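Local coordinates for SusD homolog (Bacteroides thetaiotaomicron VPI-5482, PDB 3FDH), which probably binds a glycan at the outer membrane, as a SusD/RagB-family lipoprotein, for uptake by this gut bacterium, at residues Phe34-Gly39 with Tyr83-Asn88; Asn77-Ile82 with Tyr464-Ser469; Leu272-Pro277 with Thr416-Tyr421; Asp355-Ala360 with Lys398-Val403. One frame throughout, in Å; residues are numbered along the deposited sequence.

The four contacts fall into two neighbouring pairs on opposite sides of the chain's centre. Interactions 1 and 2 have centres about 10 Å apart and share helix 76-95: successive turns of that helix reach helix 21-37 and the loop leading into helix 468-473, and N36 packs its amide against the backbone of G81 and I82. Interactions 3 and 4 have centres about 11 Å apart and are joined by Y399, whose hydroxyl packs on Y274 CB. Between the pairs, the centres of interactions 2 and 4 stand about 39 Å apart. Together they illustrate how a mostly helical SusD-like fold is held together by side-chain contacts between elements separated in the sequence.

Interaction 1: residues Phe34-Gly39 with Tyr83-Asn88; sequences FSNASG and YSSLKN
A single buried side-chain hydrogen bond joins N36, in the last turn of helix 21-37, to S85, midway along helix 76-95, within the helical body of the SusD-like fold. N36 ND2 gives a hydrogen to S85 OG over 2.9 Å, with an N-H...O angle of 149°, somewhat bent. The serine oxygen lies near the amide plane of N36, about 15° out of it, as suits an N-H that itself lies in that plane. Both side chains point across the gap between the helices. N36 carries CG anti to its carbonyl carbon (chi1 -59°), which sends the amide out from its own helix toward the serine. The backbones stay well apart, 8.5 Å between the CA atoms of N36 and S85, and only about 68 Å² of surface is buried, so the contact is a polar bridge and not close helix packing.

Each end has further partners. S85 OG is also hydrogen-bonded to S31 OG, earlier on the same helix as N36, and to G81 O in its own helix, while N36 ND2 makes a second bond to N119 OD1 of helix 106-127. Were this asparagine cut back to an alanine, N119 OD1 and S85 OG would probably each lose a donor, and a gap would be likely to open between the three helices. The amide nitrogen thus spends its donors on two different helices, and the serine oxygen is gripped from several directions; such a network satisfies buried polar groups and is likely to fix the rotation of both side chains.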
loop_
_atom_site.group_PDB
_atom_site.type_symbol
_atom_site.label_atom_id
_atom_site.label_comp_id
_atom_site.label_asym_id
_atom_site.label_seq_id
_atom_site.Cartn_x
_atom_site.Cartn_y
_atom_site.Cartn_z
ATOM N N PHE A 34 -0.625 -10.906 -1.969
ATOM C CA PHE A 34 -1.824 -11.311 -1.229
ATOM C C PHE A 34 -1.784 -11.143 0.300
ATOM O O PHE A 34 -2.742 -10.636 0.899
ATOM C CB PHE A 34 -2.205 -12.754 -1.557
ATOM C CG PHE A 34 -3.540 -13.136 -1.014
ATOM C CD1 PHE A 34 -4.691 -12.887 -1.744
ATOM C CD2 PHE A 34 -3.652 -13.714 0.228
ATOM C CE1 PHE A 34 -5.957 -13.216 -1.231
ATOM C CE2 PHE A 34 -4.912 -14.052 0.748
ATOM C CZ PHE A 34 -6.062 -13.797 0.003
ATOM N N SER A 35 -0.699 -11.590 0.911
ATOM C CA SER A 35 -0.593 -11.611 2.367
ATOM C C SER A 35 0.206 -10.499 3.027
ATOM O O SER A 35 -0.081 -10.083 4.144
ATOM C CB SER A 35 0.036 -12.934 2.801
ATOM O OG SER A 35 -0.754 -14.046 2.404
ATOM N N ASN A 36 1.242 -10.061 2.340
ATOM C CA ASN A 36 2.180 -9.106 2.876
ATOM C C ASN A 36 1.837 -7.659 2.657
ATOM O O ASN A 36 1.683 -6.919 3.620
ATOM C CB ASN A 36 3.577 -9.409 2.356
ATOM C CG ASN A 36 4.020 -10.812 2.727
ATOM O OD1 ASN A 36 3.297 -11.528 3.452
ATOM N ND2 ASN A 36 5.174 -11.222 2.238
ATOM N N ALA A 37 1.811 -7.257 1.396
ATOM C CA ALA A 37 1.422 -5.874 1.007
ATOM C C ALA A 37 -0.084 -5.579 1.194
ATOM O O ALA A 37 -0.464 -4.511 1.692
ATOM C CB ALA A 37 1.790 -5.594 -0.469
ATOM N N SER A 38 -0.940 -6.525 0.859
ATOM C CA SER A 38 -2.355 -6.180 0.827
ATOM C C SER A 38 -3.240 -7.024 1.726
ATOM O O SER A 38 -4.443 -7.058 1.539
ATOM C CB SER A 38 -2.839 -6.210 -0.604
ATOM O OG SER A 38 -4.189 -5.768 -0.701
ATOM N N GLY A 39 -2.592 -7.669 2.670
ATOM C CA GLY A 39 -3.220 -8.453 3.746
ATOM C C GLY A 39 -3.555 -7.588 4.948
ATOM O O GLY A 39 -3.929 -6.435 4.810
ATOM N N TYR A 83 8.609 -12.200 6.883
ATOM C CA TYR A 83 9.905 -12.847 7.111
ATOM C C TYR A 83 10.007 -14.143 6.312
ATOM O O TYR A 83 11.034 -14.444 5.715
ATOM C CB TYR A 83 10.195 -13.087 8.586
ATOM C CG TYR A 83 10.744 -11.859 9.279
ATOM C CD1 TYR A 83 12.085 -11.529 9.156
ATOM C CD2 TYR A 83 9.931 -11.053 10.075
ATOM C CE1 TYR A 83 12.610 -10.429 9.791
ATOM C CE2 TYR A 83 10.445 -9.922 10.718
ATOM C CZ TYR A 83 11.790 -9.616 10.570
ATOM O OH TYR A 83 12.359 -8.511 11.178
ATOM N N SER A 84 8.906 -14.859 6.234
ATOM C CA SER A 84 8.874 -16.101 5.444
ATOM C C SER A 84 9.160 -15.838 3.949
ATOM O O SER A 84 9.890 -16.570 3.294
ATOM C CB SER A 84 7.509 -16.792 5.573
ATOM O OG SER A 84 7.486 -17.945 4.739
ATOM N N SER A 85 8.536 -14.800 3.419
ATOM C CA SER A 85 8.686 -14.446 2.003
ATOM C C SER A 85 10.096 -13.960 1.747
ATOM O O SER A 85 10.673 -14.252 0.711
ATOM C CB SER A 85 7.666 -13.386 1.586
ATOM O OG SER A 85 6.351 -13.831 1.804
ATOM N N LEU A 86 10.667 -13.272 2.741
ATOM C CA LEU A 86 12.046 -12.760 2.657
ATOM C C LEU A 86 13.020 -13.917 2.629
ATOM O O LEU A 86 13.936 -13.962 1.816
ATOM C CB LEU A 86 12.384 -11.812 3.820
ATOM C CG LEU A 86 13.825 -11.294 3.936
ATOM C CD1 LEU A 86 14.240 -10.622 2.660
ATOM C CD2 LEU A 86 14.024 -10.305 5.120
ATOM N N LYS A 87 12.790 -14.871 3.506
ATOM C CA LYS A 87 13.651 -16.042 3.582
ATOM C C LYS A 87 13.654 -16.766 2.251
ATOM O O LYS A 87 14.695 -17.161 1.755
ATOM C CB LYS A 87 13.164 -16.998 4.677
ATOM C CG LYS A 87 14.009 -18.258 4.856
ATOM C CD LYS A 87 13.433 -19.154 5.954
ATOM N N ASN A 88 12.467 -16.930 1.693
ATOM C CA ASN A 88 12.296 -17.668 0.444
ATOM C C ASN A 88 13.026 -16.947 -0.689
ATOM O O ASN A 88 13.697 -17.568 -1.510
ATOM C CB ASN A 88 10.803 -17.860 0.094
ATOM C CG ASN A 88 10.128 -18.894 0.959
ATOM O OD1 ASN A 88 10.796 -19.750 1.548
ATOM N ND2 ASN A 88 8.786 -18.846 1.028
#

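Interaction 2: residues Asn77-Ile82 with Tyr464-Ser469; sequences NSWNGI and YPYGNS
The N-terminal start of helix 468-473, with the loop leading into it, is held here against helix 76-95 by one tryptophan face and one amide. The backbone of G467, the N-cap residue, passes over one face of the W79 indole: its CA sits 4.0 Å from the centroid of the W79 five-membered ring and only 13° off the ring normal, a CH-pi contact. G467 N, 3.7 Å from W79 CD2 and buried against the same face, has no hydrogen-bond partner in the model. A CB on this glycine would run into W79 CD1. The indole gets there because W79 CG is anti to the backbone N. Farther along the ring, W79 CZ3 meets the edge of Y466 at CD1, 3.7 Å away, with the two ring planes 82° apart. From the next residue of helix 76-95, N80 ND2 donates to S469 OG over 3.2 Å, nearly straight at 165° and in the plane of the amide.

Other elements complete the packing. W79 NE1 is hydrogen-bonded to D470 OD2, and the ring also meets F127 of helix 106-127 edge-to-face. Y466 packs on helix 475-481 and bonds through its hydroxyl to D129 O, so the loop is wedged between helices 76-95, 106-127 and 475-481.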
loop_
_atom_site.group_PDB
_atom_site.type_symbol
_atom_site.label_atom_id
_atom_site.label_comp_id
_atom_site.label_asym_id
_atom_site.label_seq_id
_atom_site.Cartn_x
_atom_site.Cartn_y
_atom_site.Cartn_z
ATOM N N ASN A 77 0.877 -12.718 12.435
ATOM C CA ASN A 77 0.779 -13.456 11.178
ATOM C C ASN A 77 1.447 -12.725 10.021
ATOM O O ASN A 77 2.205 -13.320 9.236
ATOM C CB ASN A 77 -0.667 -13.748 10.806
ATOM C CG ASN A 77 -1.280 -14.833 11.647
ATOM O OD1 ASN A 77 -0.580 -15.627 12.279
ATOM N ND2 ASN A 77 -2.615 -14.878 11.659
ATOM N N SER A 78 1.169 -11.425 9.927
ATOM C CA SER A 78 1.737 -10.602 8.869
ATOM C C SER A 78 3.235 -10.584 8.974
ATOM O O SER A 78 3.952 -10.708 8.006
ATOM C CB SER A 78 1.240 -9.175 8.946
ATOM O OG SER A 78 -0.138 -9.161 8.658
ATOM N N TRP A 79 3.681 -10.372 10.202
ATOM C CA TRP A 79 5.107 -10.383 10.570
ATOM C C TRP A 79 5.787 -11.688 10.125
ATOM O O TRP A 79 6.792 -11.717 9.416
ATOM C CB TRP A 79 5.209 -10.198 12.092
ATOM C CG TRP A 79 6.531 -10.446 12.729
ATOM C CD1 TRP A 79 6.964 -11.627 13.238
ATOM C CD2 TRP A 79 7.569 -9.481 13.011
ATOM N NE1 TRP A 79 8.212 -11.473 13.800
ATOM C CE2 TRP A 79 8.603 -10.165 13.667
ATOM C CE3 TRP A 79 7.719 -8.109 12.774
ATOM C CZ2 TRP A 79 9.784 -9.528 14.074
ATOM C CZ3 TRP A 79 8.895 -7.481 13.181
ATOM C CH2 TRP A 79 9.896 -8.184 13.822
ATOM N N ASN A 80 5.241 -12.785 10.586
ATOM C CA ASN A 80 5.792 -14.097 10.208
ATOM C C ASN A 80 5.796 -14.303 8.704
ATOM O O ASN A 80 6.735 -14.831 8.125
ATOM C CB ASN A 80 5.007 -15.214 10.874
ATOM C CG ASN A 80 5.278 -15.295 12.352
ATOM O OD1 ASN A 80 6.377 -14.964 12.817
ATOM N ND2 ASN A 80 4.289 -15.760 13.105
ATOM N N GLY A 81 4.756 -13.807 8.062
ATOM C CA GLY A 81 4.592 -13.978 6.609
ATOM C C GLY A 81 5.608 -13.200 5.783
ATOM O O GLY A 81 6.143 -13.696 4.792
ATOM N N ILE A 82 5.895 -11.993 6.236
ATOM C CA ILE A 82 6.857 -11.132 5.573
ATOM C C ILE A 82 8.262 -11.744 5.690
ATOM O O ILE A 82 8.990 -11.831 4.714
ATOM C CB ILE A 82 6.805 -9.703 6.125
ATOM C CG1 ILE A 82 5.473 -9.044 5.709
ATOM C CG2 ILE A 82 8.001 -8.899 5.624
ATOM C CD1 ILE A 82 5.080 -7.856 6.634
ATOM N N TYR A 464 3.594 -0.395 13.699
ATOM C CA TYR A 464 2.921 -1.655 14.070
ATOM C C TYR A 464 3.754 -2.340 15.149
ATOM O O TYR A 464 4.992 -2.312 15.082
ATOM C CB TYR A 464 2.790 -2.622 12.917
ATOM C CG TYR A 464 1.739 -2.162 11.907
ATOM C CD1 TYR A 464 1.319 -0.862 11.919
ATOM C CD2 TYR A 464 1.225 -3.033 10.972
ATOM C CE1 TYR A 464 0.377 -0.427 10.977
ATOM C CE2 TYR A 464 0.319 -2.615 10.076
ATOM C CZ TYR A 464 -0.105 -1.341 10.076
ATOM O OH TYR A 464 -1.040 -1.009 9.093
ATOM N N PRO A 465 3.087 -3.020 16.103
ATOM C CA PRO A 465 3.867 -3.724 17.100
ATOM C C PRO A 465 4.538 -5.004 16.579
ATOM O O PRO A 465 4.022 -5.703 15.692
ATOM C CB PRO A 465 2.812 -4.091 18.165
ATOM C CG PRO A 465 1.520 -4.164 17.403
ATOM C CD PRO A 465 1.638 -3.054 16.414
ATOM N N TYR A 466 5.694 -5.291 17.142
ATOM C CA TYR A 466 6.441 -6.513 16.795
ATOM C C TYR A 466 5.612 -7.766 17.085
ATOM O O TYR A 466 4.809 -7.826 18.043
ATOM C CB TYR A 466 7.761 -6.617 17.569
ATOM C CG TYR A 466 8.749 -5.475 17.337
ATOM C CD1 TYR A 466 9.411 -5.339 16.125
ATOM C CD2 TYR A 466 9.011 -4.541 18.336
ATOM C CE1 TYR A 466 10.308 -4.275 15.899
ATOM C CE2 TYR A 466 9.922 -3.487 18.128
ATOM C CZ TYR A 466 10.575 -3.375 16.921
ATOM O OH TYR A 466 11.451 -2.338 16.720
ATOM N N GLY A 467 5.861 -8.787 16.275
ATOM C CA GLY A 467 5.149 -10.058 16.384
ATOM C C GLY A 467 5.544 -10.789 17.622
ATOM O O GLY A 467 6.709 -10.823 17.994
ATOM N N ASN A 468 4.558 -11.395 18.267
ATOM C CA ASN A 468 4.802 -12.090 19.538
ATOM C C ASN A 468 5.651 -13.328 19.337
ATOM O O ASN A 468 6.225 -13.872 20.281
ATOM C CB ASN A 468 3.506 -12.429 20.315
ATOM C CG ASN A 468 2.606 -13.416 19.591
ATOM O OD1 ASN A 468 1.954 -13.072 18.633
ATOM N ND2 ASN A 468 2.545 -14.641 20.083
ATOM N N SER A 469 5.741 -13.768 18.099
ATOM C CA SER A 469 6.553 -14.927 17.804
ATOM C C SER A 469 7.974 -14.592 18.135
ATOM O O SER A 469 8.728 -15.432 18.586
ATOM C CB SER A 469 6.449 -15.356 16.353
ATOM O OG SER A 469 5.251 -16.099 16.172
#

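Interaction 3: residues Leu272-Pro277 with Thr416-Tyr421; sequences LAYNDP and TMIQKY
Y274 reaches over to helix 412-423 with its ring turned obliquely to both of its partners, I418 and Q419. The phenol end meets I418: Y274 OH lies 3.5 Å from I418 CG2 and also touches CD1, so the two isoleucine branches both border the hydroxyl. The Q419 side chain runs to meet the tyrosine from the opposing direction, its NE2 3.4 Å from Y274 CE2, and the ring and amide planes stand 70° apart. The glutamine chain is bent at CB-CG (chi2 -57°), which folds its amide back toward the tyrosine. Beside this, D276 OD2 and Q419 OE1 share a water that donates to both, at 2.7 Å from each.

The polar ends look past the two segments: Y274 OH and Q419 NE2 are hydrogen-bonded to the two oxygens of E415, and K407 makes a cation-pi contact with the ring. A leucine in place of Y274 would probably leave E415 OE1 without this hydroxyl and K407 without its aromatic face. A Schellman motif with N275 at positive phi ends helix 265-274 just after Y274; the tyrosine joins this helix end to helix 412-423, with helix 393-410 packed alongside through Y399.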
loop_
_atom_site.group_PDB
_atom_site.type_symbol
_atom_site.label_atom_id
_atom_site.label_comp_id
_atom_site.label_asym_id
_atom_site.label_seq_id
_atom_site.Cartn_x
_atom_site.Cartn_y
_atom_site.Cartn_z
ATOM N N LEU A 272 -16.664 14.963 -1.030
ATOM C CA LEU A 272 -17.797 15.871 -1.214
ATOM C C LEU A 272 -17.308 17.283 -1.377
ATOM O O LEU A 272 -17.840 18.045 -2.155
ATOM C CB LEU A 272 -18.789 15.806 -0.018
ATOM C CG LEU A 272 -19.673 14.547 0.107
ATOM C CD1 LEU A 272 -20.310 14.466 1.522
ATOM C CD2 LEU A 272 -20.724 14.554 -1.015
ATOM N N ALA A 273 -16.255 17.612 -0.659
ATOM C CA ALA A 273 -15.736 18.974 -0.681
ATOM C C ALA A 273 -15.192 19.276 -2.071
ATOM O O ALA A 273 -15.277 20.375 -2.554
ATOM C CB ALA A 273 -14.675 19.173 0.363
ATOM N N TYR A 274 -14.610 18.262 -2.678
ATOM C CA TYR A 274 -14.024 18.378 -4.018
ATOM C C TYR A 274 -14.996 18.102 -5.137
ATOM O O TYR A 274 -14.741 18.404 -6.291
ATOM C CB TYR A 274 -12.892 17.351 -4.157
ATOM C CG TYR A 274 -11.580 17.812 -3.596
ATOM C CD1 TYR A 274 -11.272 17.655 -2.251
ATOM C CD2 TYR A 274 -10.633 18.384 -4.413
ATOM C CE1 TYR A 274 -10.094 18.085 -1.756
ATOM C CE2 TYR A 274 -9.439 18.818 -3.919
ATOM C CZ TYR A 274 -9.169 18.658 -2.592
ATOM O OH TYR A 274 -7.995 19.106 -2.071
ATOM N N ASN A 275 -16.110 17.515 -4.771
ATOM C CA ASN A 275 -17.033 16.990 -5.740
ATOM C C ASN A 275 -16.265 16.000 -6.608
ATOM O O ASN A 275 -16.389 15.947 -7.803
ATOM C CB ASN A 275 -17.663 18.062 -6.590
ATOM C CG ASN A 275 -18.823 17.544 -7.411
ATOM O OD1 ASN A 275 -19.463 16.557 -7.054
ATOM N ND2 ASN A 275 -19.110 18.219 -8.517
ATOM N N ASP A 276 -15.417 15.243 -5.950
ATOM C CA ASP A 276 -14.643 14.187 -6.607
ATOM C C ASP A 276 -15.640 13.197 -7.278
ATOM O O ASP A 276 -16.693 12.894 -6.732
ATOM C CB ASP A 276 -13.703 13.548 -5.569
ATOM C CG ASP A 276 -12.855 12.414 -6.121
ATOM O OD1 ASP A 276 -13.418 11.379 -6.544
ATOM O OD2 ASP A 276 -11.610 12.555 -6.087
ATOM N N PRO A 277 -15.366 12.759 -8.511
ATOM C CA PRO A 277 -16.281 11.816 -9.165
ATOM C C PRO A 277 -16.679 10.590 -8.326
ATOM O O PRO A 277 -17.759 10.043 -8.484
ATOM C CB PRO A 277 -15.481 11.330 -10.367
ATOM C CG PRO A 277 -14.402 12.359 -10.576
ATOM C CD PRO A 277 -14.143 13.017 -9.289
ATOM N N THR A 416 -1.209 18.117 -4.108
ATOM C CA THR A 416 -0.602 16.912 -4.633
ATOM C C THR A 416 -0.744 15.750 -3.654
ATOM O O THR A 416 -1.124 14.659 -4.031
ATOM C CB THR A 416 0.896 17.130 -5.035
ATOM O OG1 THR A 416 0.952 18.091 -6.114
ATOM C CG2 THR A 416 1.606 15.766 -5.456
HETATM N N MSE A 417 -0.512 15.979 -2.374
HETATM C CA MSE A 417 -0.517 14.873 -1.453
HETATM C C MSE A 417 -1.949 14.471 -1.080
HETATM O O MSE A 417 -2.224 13.284 -0.805
HETATM C CB MSE A 417 0.299 15.237 -0.241
HETATM C CG MSE A 417 1.763 15.623 -0.543
HETATM SE SE MSE A 417 2.660 14.213 -1.506
HETATM C CE MSE A 417 2.470 12.841 -0.152
ATOM N N ILE A 418 -2.849 15.464 -1.078
ATOM C CA ILE A 418 -4.300 15.185 -0.884
ATOM C C ILE A 418 -4.782 14.271 -2.015
ATOM O O ILE A 418 -5.490 13.284 -1.796
ATOM C CB ILE A 418 -5.165 16.460 -0.802
ATOM C CG1 ILE A 418 -4.864 17.201 0.516
ATOM C CG2 ILE A 418 -6.629 16.075 -0.838
ATOM C CD1 ILE A 418 -5.510 18.629 0.674
ATOM N N GLN A 419 -4.372 14.601 -3.226
ATOM C CA GLN A 419 -4.740 13.825 -4.391
ATOM C C GLN A 419 -4.129 12.427 -4.368
ATOM O O GLN A 419 -4.776 11.453 -4.771
ATOM C CB GLN A 419 -4.439 14.578 -5.725
ATOM C CG GLN A 419 -5.350 15.805 -5.960
ATOM C CD GLN A 419 -6.857 15.457 -5.954
ATOM O OE1 GLN A 419 -7.279 14.435 -6.505
ATOM N NE2 GLN A 419 -7.664 16.319 -5.343
ATOM N N LYS A 420 -2.912 12.301 -3.840
ATOM C CA LYS A 420 -2.263 11.005 -3.766
ATOM C C LYS A 420 -3.109 10.168 -2.834
ATOM O O LYS A 420 -3.432 9.034 -3.102
ATOM C CB LYS A 420 -0.812 11.140 -3.252
ATOM C CG LYS A 420 -0.024 9.867 -3.279
ATOM C CD LYS A 420 1.416 10.036 -2.837
ATOM C CE LYS A 420 2.297 8.847 -3.203
ATOM N NZ LYS A 420 3.585 8.847 -2.354
ATOM N N TYR A 421 -3.421 10.764 -1.697
ATOM C CA TYR A 421 -4.294 10.158 -0.669
ATOM C C TYR A 421 -5.628 9.667 -1.234
ATOM O O TYR A 421 -5.958 8.487 -1.078
ATOM C CB TYR A 421 -4.476 11.083 0.550
ATOM C CG TYR A 421 -5.473 10.550 1.553
ATOM C CD1 TYR A 421 -6.821 10.887 1.447
ATOM C CD2 TYR A 421 -5.080 9.764 2.627
ATOM C CE1 TYR A 421 -7.766 10.383 2.311
ATOM C CE2 TYR A 421 -6.020 9.263 3.516
ATOM C CZ TYR A 421 -7.353 9.575 3.380
ATOM O OH TYR A 421 -8.311 9.081 4.286
HETATM O O HOH W 1 -9.953 14.701 -6.112
#

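Interaction 4: residues Asp355-Ala360 with Lys398-Val403; sequences DALKEA and KYFDDV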
loop_
_atom_site.group_PDB
_atom_site.type_symbol
_atom_site.label_atom_id
_atom_site.label_comp_id
_atom_site.label_asym_id
_atom_site.label_seq_id
_atom_site.Cartn_x
_atom_site.Cartn_y
_atom_site.Cartn_z
ATOM N N ASP A 355 1.370 18.851 -14.973
ATOM C CA ASP A 355 1.110 17.790 -15.942
ATOM C C ASP A 355 1.219 16.470 -15.240
ATOM O O ASP A 355 0.426 15.549 -15.463
ATOM C CB ASP A 355 2.073 17.837 -17.150
ATOM C CG ASP A 355 1.883 19.084 -17.987
ATOM O OD1 ASP A 355 0.749 19.602 -18.043
ATOM O OD2 ASP A 355 2.870 19.535 -18.590
ATOM N N ALA A 356 2.183 16.421 -14.332
ATOM C CA ALA A 356 2.459 15.193 -13.601
ATOM C C ALA A 356 1.269 14.858 -12.712
ATOM O O ALA A 356 0.824 13.719 -12.640
ATOM C CB ALA A 356 3.737 15.316 -12.773
ATOM N N LEU A 357 0.770 15.874 -12.030
ATOM C CA LEU A 357 -0.347 15.684 -11.122
ATOM C C LEU A 357 -1.573 15.255 -11.893
ATOM O O LEU A 357 -2.343 14.418 -11.443
ATOM C CB LEU A 357 -0.658 16.964 -10.326
ATOM C CG LEU A 357 -1.748 16.837 -9.254
ATOM C CD1 LEU A 357 -1.437 15.832 -8.089
ATOM C CD2 LEU A 357 -2.040 18.252 -8.652
ATOM N N LYS A 358 -1.744 15.793 -13.087
ATOM C CA LYS A 358 -2.945 15.445 -13.847
ATOM C C LYS A 358 -2.886 13.981 -14.236
ATOM O O LYS A 358 -3.874 13.242 -14.196
ATOM C CB LYS A 358 -3.121 16.303 -15.092
ATOM C CG LYS A 358 -4.383 15.952 -15.869
ATOM C CD LYS A 358 -4.612 16.878 -17.033
ATOM C CE LYS A 358 -6.000 16.677 -17.633
ATOM N NZ LYS A 358 -6.327 17.576 -18.796
ATOM N N GLU A 359 -1.706 13.570 -14.628
ATOM C CA GLU A 359 -1.495 12.194 -15.066
ATOM C C GLU A 359 -1.795 11.246 -13.911
ATOM O O GLU A 359 -2.436 10.184 -14.079
ATOM C CB GLU A 359 -0.055 12.020 -15.551
ATOM C CG GLU A 359 0.281 10.674 -16.127
ATOM C CD GLU A 359 -0.268 10.456 -17.522
ATOM O OE1 GLU A 359 -0.877 11.399 -18.068
ATOM O OE2 GLU A 359 -0.132 9.329 -18.054
ATOM N N ALA A 360 -1.412 11.679 -12.713
ATOM C CA ALA A 360 -1.577 10.882 -11.502
ATOM C C ALA A 360 -3.050 10.793 -11.073
ATOM O O ALA A 360 -3.568 9.735 -10.775
ATOM C CB ALA A 360 -0.718 11.473 -10.348
ATOM N N LYS A 398 -11.298 16.293 -17.270
ATOM C CA LYS A 398 -12.132 17.494 -17.149
ATOM C C LYS A 398 -12.331 17.864 -15.702
ATOM O O LYS A 398 -12.432 19.044 -15.341
ATOM C CB LYS A 398 -13.492 17.295 -17.805
ATOM C CG LYS A 398 -14.458 18.432 -17.503
ATOM C CD LYS A 398 -15.724 18.333 -18.311
ATOM C CE LYS A 398 -16.756 19.352 -17.817
ATOM N NZ LYS A 398 -16.225 20.750 -17.817
ATOM N N TYR A 399 -12.386 16.830 -14.877
ATOM C CA TYR A 399 -12.559 17.014 -13.442
ATOM C C TYR A 399 -11.278 17.649 -12.915
ATOM O O TYR A 399 -11.273 18.556 -12.067
ATOM C CB TYR A 399 -12.825 15.680 -12.725
ATOM C CG TYR A 399 -12.542 15.818 -11.286
ATOM C CD1 TYR A 399 -13.398 16.528 -10.477
ATOM C CD2 TYR A 399 -11.399 15.263 -10.721
ATOM C CE1 TYR A 399 -13.125 16.674 -9.144
ATOM C CE2 TYR A 399 -11.131 15.423 -9.418
ATOM C CZ TYR A 399 -11.998 16.133 -8.633
ATOM O OH TYR A 399 -11.740 16.295 -7.293
ATOM N N PHE A 400 -10.160 17.166 -13.434
ATOM C CA PHE A 400 -8.886 17.751 -13.014
ATOM C C PHE A 400 -8.845 19.260 -13.341
ATOM O O PHE A 400 -8.451 20.087 -12.523
ATOM C CB PHE A 400 -7.687 17.105 -13.701
ATOM C CG PHE A 400 -6.399 17.822 -13.388
ATOM C CD1 PHE A 400 -5.670 17.487 -12.275
ATOM C CD2 PHE A 400 -5.970 18.895 -14.176
ATOM C CE1 PHE A 400 -4.514 18.168 -11.930
ATOM C CE2 PHE A 400 -4.787 19.578 -13.843
ATOM C CZ PHE A 400 -4.065 19.201 -12.719
ATOM N N ASP A 401 -9.236 19.564 -14.574
ATOM C CA ASP A 401 -9.220 20.934 -15.134
ATOM C C ASP A 401 -10.198 21.833 -14.399
ATOM O O ASP A 401 -9.938 23.001 -14.115
ATOM C CB ASP A 401 -9.635 20.928 -16.604
ATOM C CG ASP A 401 -8.596 20.297 -17.543
ATOM O OD1 ASP A 401 -7.415 20.104 -17.158
ATOM O OD2 ASP A 401 -8.989 19.987 -18.691
ATOM N N ASP A 402 -11.323 21.246 -14.040
ATOM C CA ASP A 402 -12.430 22.015 -13.468
ATOM C C ASP A 402 -12.273 22.262 -11.986
ATOM O O ASP A 402 -12.751 23.265 -11.476
ATOM C CB ASP A 402 -13.789 21.322 -13.718
ATOM C CG ASP A 402 -14.343 21.549 -15.131
ATOM O OD1 ASP A 402 -13.735 22.308 -15.896
ATOM O OD2 ASP A 402 -15.404 20.969 -15.469
ATOM N N VAL A 403 -11.560 21.370 -11.310
ATOM C CA VAL A 403 -11.464 21.426 -9.862
ATOM C C VAL A 403 -10.042 21.401 -9.280
ATOM O O VAL A 403 -9.646 22.279 -8.498
ATOM C CB VAL A 403 -12.254 20.238 -9.235
ATOM C CG1 VAL A 403 -12.071 20.189 -7.702
ATOM C CG2 VAL A 403 -13.734 20.301 -9.642
HETATM O O HOH W 2 -9.002 17.479 -19.794
#
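K358 lies across one face of F400, making the close-packed half of this contact between helix 354-379 and helix 393-410. Its CB sits 3.7 Å from the centroid of the F400 ring, 3° off the ring normal, so the methylene is placed almost exactly over the centre in a CH-pi contact. K358 CG follows at 3.7 Å from F400 CG, and the lysine chain continues over the ring's CD2 side. At the ring's edge, L357 CG stands 4.1 Å from F400 CE1. With its CB-CG bond swung away from the backbone N, F400 sends its ring toward helix 354-379 and under the lysine.

Past the ring the contact turns polar and looser: L357 and F400 are buried, whereas K358 and D401 are partly exposed to solvent. The fully extended lysine carries NZ on to D401, where a salt bridge to OD1 spans 3.2 Å. The ammonium approaches on the syn side of the carboxylate but 27° out of its plane. A water completes a small ring by accepting from K358 NZ at 2.9 Å and donating to D401 OD2. D401 OD1 has a second, long and weak ion pair with K405, which probably shares out the aspartate's charge.

Inside, L357 continues onto F340, T416 and Q419. The segment axes come no closer than 10.2 Å and their N-to-C directions are 131° apart, nearer antiparallel than parallel, an arrangement of helices bridged by long side chains, consistent with the TPR-like helical packing of the SusD family.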